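PDB 3B8X: pyridoxamine 5-phosphate-dependent dehydrase from Escherichia coli, which catalyses removal of the C3'-hydroxyl group from GDP-4-keto-6-deoxy-D-mannose by combined transamination and deoxygenation, a step in L-colitose biosynthesis. Local coordinates for residues Met32-Tyr35 with Val36-Tyr39; Thr41-Ala44 with Lys45-Ser49. The protein carries 1 engineered substitution. One frame throughout, in Å; residues are numbered along the deposited sequence.

Contact 1: Met32-Tyr35 with Val36-Tyr39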
loop_
_atom_site.group_PDB
_atom_site.type_symbol
_atom_site.label_atom_id
_atom_site.label_comp_id
_atom_site.label_asym_id
_atom_site.label_seq_id
_atom_site.Cartn_x
_atom_site.Cartn_y
_atom_site.Cartn_z
ATOM N N MET B 32 -4.991 -7.739 -10.424
ATOM C CA MET B 32 -5.575 -6.585 -11.095
ATOM C C MET B 32 -5.654 -6.816 -12.611
ATOM O O MET B 32 -4.625 -7.014 -13.292
ATOM C CB MET B 32 -4.690 -5.363 -10.801
ATOM C CG MET B 32 -5.360 -4.068 -11.183
ATOM S SD MET B 32 -4.147 -2.724 -11.077
ATOM C CE MET B 32 -2.981 -3.046 -12.424
ATOM N N GLY B 33 -6.875 -6.748 -13.142
ATOM C CA GLY B 33 -7.087 -6.924 -14.576
ATOM C C GLY B 33 -8.363 -6.221 -15.081
ATOM O O GLY B 33 -8.622 -5.019 -14.863
ATOM N N GLU B 34 -9.150 -7.023 -15.772
ATOM C CA GLU B 34 -10.360 -6.618 -16.453
ATOM C C GLU B 34 -11.509 -6.107 -15.602
ATOM O O GLU B 34 -12.070 -5.044 -15.896
ATOM C CB GLU B 34 -10.827 -7.778 -17.349
ATOM C CG GLU B 34 -10.184 -7.751 -18.721
ATOM C CD GLU B 34 -9.927 -6.326 -19.187
ATOM O OE1 GLU B 34 -10.907 -5.565 -19.362
ATOM O OE2 GLU B 34 -8.744 -5.961 -19.359
ATOM N N TYR B 35 -11.803 -6.790 -14.505
ATOM C CA TYR B 35 -12.831 -6.274 -13.595
ATOM C C TYR B 35 -12.434 -4.909 -13.016
ATOM O O TYR B 35 -13.271 -4.029 -12.908
ATOM C CB TYR B 35 -13.182 -7.280 -12.486
ATOM C CG TYR B 35 -13.997 -8.463 -12.970
ATOM C CD1 TYR B 35 -13.451 -9.750 -13.011
ATOM C CD2 TYR B 35 -15.322 -8.312 -13.389
ATOM C CE1 TYR B 35 -14.172 -10.831 -13.514
ATOM C CE2 TYR B 35 -16.074 -9.420 -13.828
ATOM C CZ TYR B 35 -15.482 -10.664 -13.912
ATOM O OH TYR B 35 -16.191 -11.754 -14.392
ATOM N N VAL B 36 -11.162 -4.730 -12.635
ATOM C CA VAL B 36 -10.727 -3.452 -12.099
ATOM C C VAL B 36 -10.878 -2.379 -13.186
ATOM O O VAL B 36 -11.330 -1.273 -12.934
ATOM C CB VAL B 36 -9.231 -3.489 -11.657
ATOM C CG1 VAL B 36 -8.704 -2.051 -11.435
ATOM C CG2 VAL B 36 -9.089 -4.369 -10.416
ATOM N N LYS B 37 -10.481 -2.732 -14.399
ATOM C CA LYS B 37 -10.560 -1.810 -15.508
ATOM C C LYS B 37 -12.007 -1.379 -15.698
ATOM O O LYS B 37 -12.289 -0.197 -15.859
ATOM C CB LYS B 37 -10.018 -2.471 -16.786
ATOM C CG LYS B 37 -8.517 -2.659 -16.841
ATOM C CD LYS B 37 -7.962 -2.203 -18.186
ATOM C CE LYS B 37 -7.857 -3.349 -19.186
ATOM N NZ LYS B 37 -9.090 -3.518 -20.026
ATOM N N GLN B 38 -12.906 -2.353 -15.728
ATOM C CA GLN B 38 -14.322 -2.106 -15.919
ATOM C C GLN B 38 -14.832 -1.208 -14.785
ATOM O O GLN B 38 -15.584 -0.233 -14.983
ATOM C CB GLN B 38 -15.020 -3.447 -15.799
ATOM C CG GLN B 38 -16.398 -3.536 -16.402
ATOM C CD GLN B 38 -16.890 -4.976 -16.417
ATOM O OE1 GLN B 38 -17.940 -5.295 -15.834
ATOM N NE2 GLN B 38 -16.104 -5.868 -17.045
ATOM N N TYR B 39 -14.486 -1.589 -13.565
ATOM C CA TYR B 39 -14.898 -0.782 -12.420
ATOM C C TYR B 39 -14.430 0.694 -12.560
ATOM O O TYR B 39 -15.147 1.638 -12.220
ATOM C CB TYR B 39 -14.194 -1.365 -11.196
ATOM C CG TYR B 39 -14.455 -0.598 -9.940
ATOM C CD1 TYR B 39 -15.689 -0.626 -9.324
ATOM C CD2 TYR B 39 -13.443 0.123 -9.340
ATOM C CE1 TYR B 39 -15.922 0.070 -8.121
ATOM C CE2 TYR B 39 -13.663 0.807 -8.154
ATOM C CZ TYR B 39 -14.890 0.756 -7.529
ATOM O OH TYR B 39 -15.054 1.431 -6.334
#
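Glu34 and Lys37, one helical turn apart on the solvent-facing side, bring their charged ends together across the first turn of helix 34-47. The side chains run at a slant to each other: Glu34 bends at its second torsion (chi2 -33°), swinging the carboxylate back towards Lys37, whose chain folds at three successive bonds to meet it. NZ lies 2.8 Å from OE1 of Glu34 in a weak hydrogen bond that forms part of the salt bridge; the second approach, to OE2, is less certain because that oxygen is modelled too close to its neighbour. On the way, CG of Lys37 passes 3.1 Å from the carbonyl oxygen of Gly33. A carboxylate beside the first turn may also be favoured by the positive end of the helix dipole.

Met32 and Val36 make the apolar counterpart. The thioether chain leaves with CG anti to the backbone N (chi1 -167°), which sets CG against both branches of the valine, 3.8 Å from CG2 and 3.9 Å from CG1. Val36 also reaches Met54 on strand 51-55, so its buried side joins the helix to the large sheet. The Tyr35 side chain touches helices 15-27 (Ser23, Val24) and 255-286 (Ala259, Ile262), and Gln38 NE2 approaches its ring obliquely, 4.5 Å from CD2.

Three backbone bonds set this spacing: Lys37 N to Gly33 O at 3.0 Å, Gln38 N to Glu34 O at 2.8 Å, and Tyr39 N to Tyr35 O at 2.8 Å. Backbone N-H groups of Gly33, Tyr35 and Val36 are taken up by the carboxylate of Glu255. With Gly33 in the N-cap position, the arrangement is that of an alpha-helix N-terminus whose first-turn N-H groups are met by a distant acidic side chain.

Contact 2: Thr41-Ala44 with Lys45-Ser49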
loop_
_atom_site.group_PDB
_atom_site.type_symbol
_atom_site.label_atom_id
_atom_site.label_comp_id
_atom_site.label_asym_id
_atom_site.label_seq_id
_atom_site.Cartn_x
_atom_site.Cartn_y
_atom_site.Cartn_z
ATOM N N THR B 41 -13.907 2.340 -15.218
ATOM C CA THR B 41 -14.695 2.949 -16.279
ATOM C C THR B 41 -16.038 3.369 -15.692
ATOM O O THR B 41 -16.485 4.510 -15.840
ATOM C CB THR B 41 -14.908 1.923 -17.390
ATOM O OG1 THR B 41 -13.667 1.728 -18.077
ATOM C CG2 THR B 41 -15.998 2.373 -18.361
ATOM N N GLN B 42 -16.656 2.458 -14.949
ATOM C CA GLN B 42 -17.946 2.785 -14.331
ATOM C C GLN B 42 -17.807 3.878 -13.260
ATOM O O GLN B 42 -18.708 4.705 -13.078
ATOM C CB GLN B 42 -18.586 1.513 -13.739
ATOM C CG GLN B 42 -19.999 1.246 -14.156
ATOM C CD GLN B 42 -20.379 1.957 -15.439
ATOM O OE1 GLN B 42 -19.897 1.613 -16.531
ATOM N NE2 GLN B 42 -21.263 2.950 -15.316
ATOM N N PHE B 43 -16.693 3.843 -12.535
ATOM C CA PHE B 43 -16.428 4.770 -11.438
ATOM C C PHE B 43 -16.392 6.166 -11.989
ATOM O O PHE B 43 -17.155 6.997 -11.505
ATOM C CB PHE B 43 -15.158 4.386 -10.682
ATOM C CG PHE B 43 -15.068 4.954 -9.261
ATOM C CD1 PHE B 43 -15.472 4.199 -8.146
ATOM C CD2 PHE B 43 -14.590 6.253 -9.042
ATOM C CE1 PHE B 43 -15.361 4.722 -6.844
ATOM C CE2 PHE B 43 -14.530 6.815 -7.736
ATOM C CZ PHE B 43 -14.884 6.045 -6.653
ATOM N N ALA B 44 -15.557 6.400 -13.007
ATOM C CA ALA B 44 -15.389 7.728 -13.621
ATOM C C ALA B 44 -16.756 8.230 -14.080
ATOM O O ALA B 44 -17.151 9.360 -13.810
ATOM C CB ALA B 44 -14.450 7.652 -14.812
ATOM N N LYS B 45 -17.497 7.346 -14.739
ATOM C CA LYS B 45 -18.825 7.699 -15.216
ATOM C C LYS B 45 -19.765 8.110 -14.087
ATOM O O LYS B 45 -20.506 9.109 -14.195
ATOM C CB LYS B 45 -19.439 6.522 -15.970
ATOM C CG LYS B 45 -20.853 6.690 -16.482
ATOM C CD LYS B 45 -21.024 5.894 -17.777
ATOM C CE LYS B 45 -22.291 5.052 -17.802
ATOM N NZ LYS B 45 -22.392 4.296 -19.087
ATOM N N THR B 46 -19.753 7.316 -13.018
ATOM C CA THR B 46 -20.649 7.541 -11.896
ATOM C C THR B 46 -20.504 8.939 -11.337
ATOM O O THR B 46 -21.505 9.600 -11.096
ATOM C CB THR B 46 -20.432 6.520 -10.787
ATOM O OG1 THR B 46 -20.712 5.213 -11.287
ATOM C CG2 THR B 46 -21.375 6.814 -9.699
ATOM N N PHE B 47 -19.257 9.378 -11.156
ATOM C CA PHE B 47 -18.947 10.681 -10.561
ATOM C C PHE B 47 -18.725 11.836 -11.488
ATOM O O PHE B 47 -18.744 12.986 -11.056
ATOM C CB PHE B 47 -17.819 10.526 -9.553
ATOM C CG PHE B 47 -18.143 9.503 -8.498
ATOM C CD1 PHE B 47 -17.571 8.247 -8.549
ATOM C CD2 PHE B 47 -19.203 9.727 -7.607
ATOM C CE1 PHE B 47 -17.971 7.261 -7.629
ATOM C CE2 PHE B 47 -19.563 8.779 -6.665
ATOM C CZ PHE B 47 -18.948 7.540 -6.671
ATOM N N GLY B 48 -18.540 11.534 -12.763
ATOM C CA GLY B 48 -18.339 12.579 -13.734
ATOM C C GLY B 48 -16.896 12.993 -13.842
ATOM O O GLY B 48 -16.618 14.150 -14.102
ATOM N N SER B 49 -15.957 12.066 -13.720
ATOM C CA SER B 49 -14.547 12.442 -13.951
ATOM C C SER B 49 -14.089 11.804 -15.276
ATOM O O SER B 49 -14.678 10.835 -15.750
ATOM C CB SER B 49 -13.647 11.973 -12.796
ATOM O OG SER B 49 -13.796 10.577 -12.648
#
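Phe47 sets its CE1 over the centre of the Phe43 ring, 3.4 Å above the plane, while CD1 of Phe43 lies at the Phe47 edge, in that ring's plane. One face of Phe47 carries CG2 of Thr46 above its centre. The two ring planes stand at 55°, an oblique meeting of residues i and i+4 on the last turns of helix 34-47, which closes in a glycine C-cap with the 6→1 bond of a Schellman motif. CG of Phe43 is anti to its backbone N (chi1 -159°), whereas CG of Phe47 is anti to its carbonyl carbon and beside its N; the rings therefore leave the helix at different angles, and CE1 of Phe47 can reach over the Phe43 ring. Phe184 on strand 181-185 meets both.

On the outer side, Gln42 and Lys45 run alongside each other, NE2 lying 3.4 Å from CE. Gln42 O is gripped twice by Thr46, through N at 2.8 Å and OG1 at 2.7 Å, from opposite faces of the carbonyl plane.

Gly48 has positive phi (86°), a backbone setting suited to glycine, and ends the helix. The turn converges on Ala44 O, which accepts Gly48 N at 2.8 Å and Ser49 N at 3.0 Å.

Overall arrangement
Contacts 1 and 2 follow in series along one helix, 34-47: contact 1 holds its N-terminal turn, contact 2 its last turns and C-cap, with centres about 14 Å apart. Tyr39 of the first and Phe43 of the second meet ring to ring, and both reach Leu265, so one row of aromatics faces helix 255-286. Val36, Tyr39, Phe43 and Ala44 all touch strand 51-55, at the edge of the mixed sheet of this PLP-dependent aminotransferase fold. The helix begins soon after the ligand-binding residues Lys28-Thr31, and the turn that follows it leads to Ser49, whose side chain is about 6 Å from a bound sodium ion, probably the one at Thr177 and Asp203.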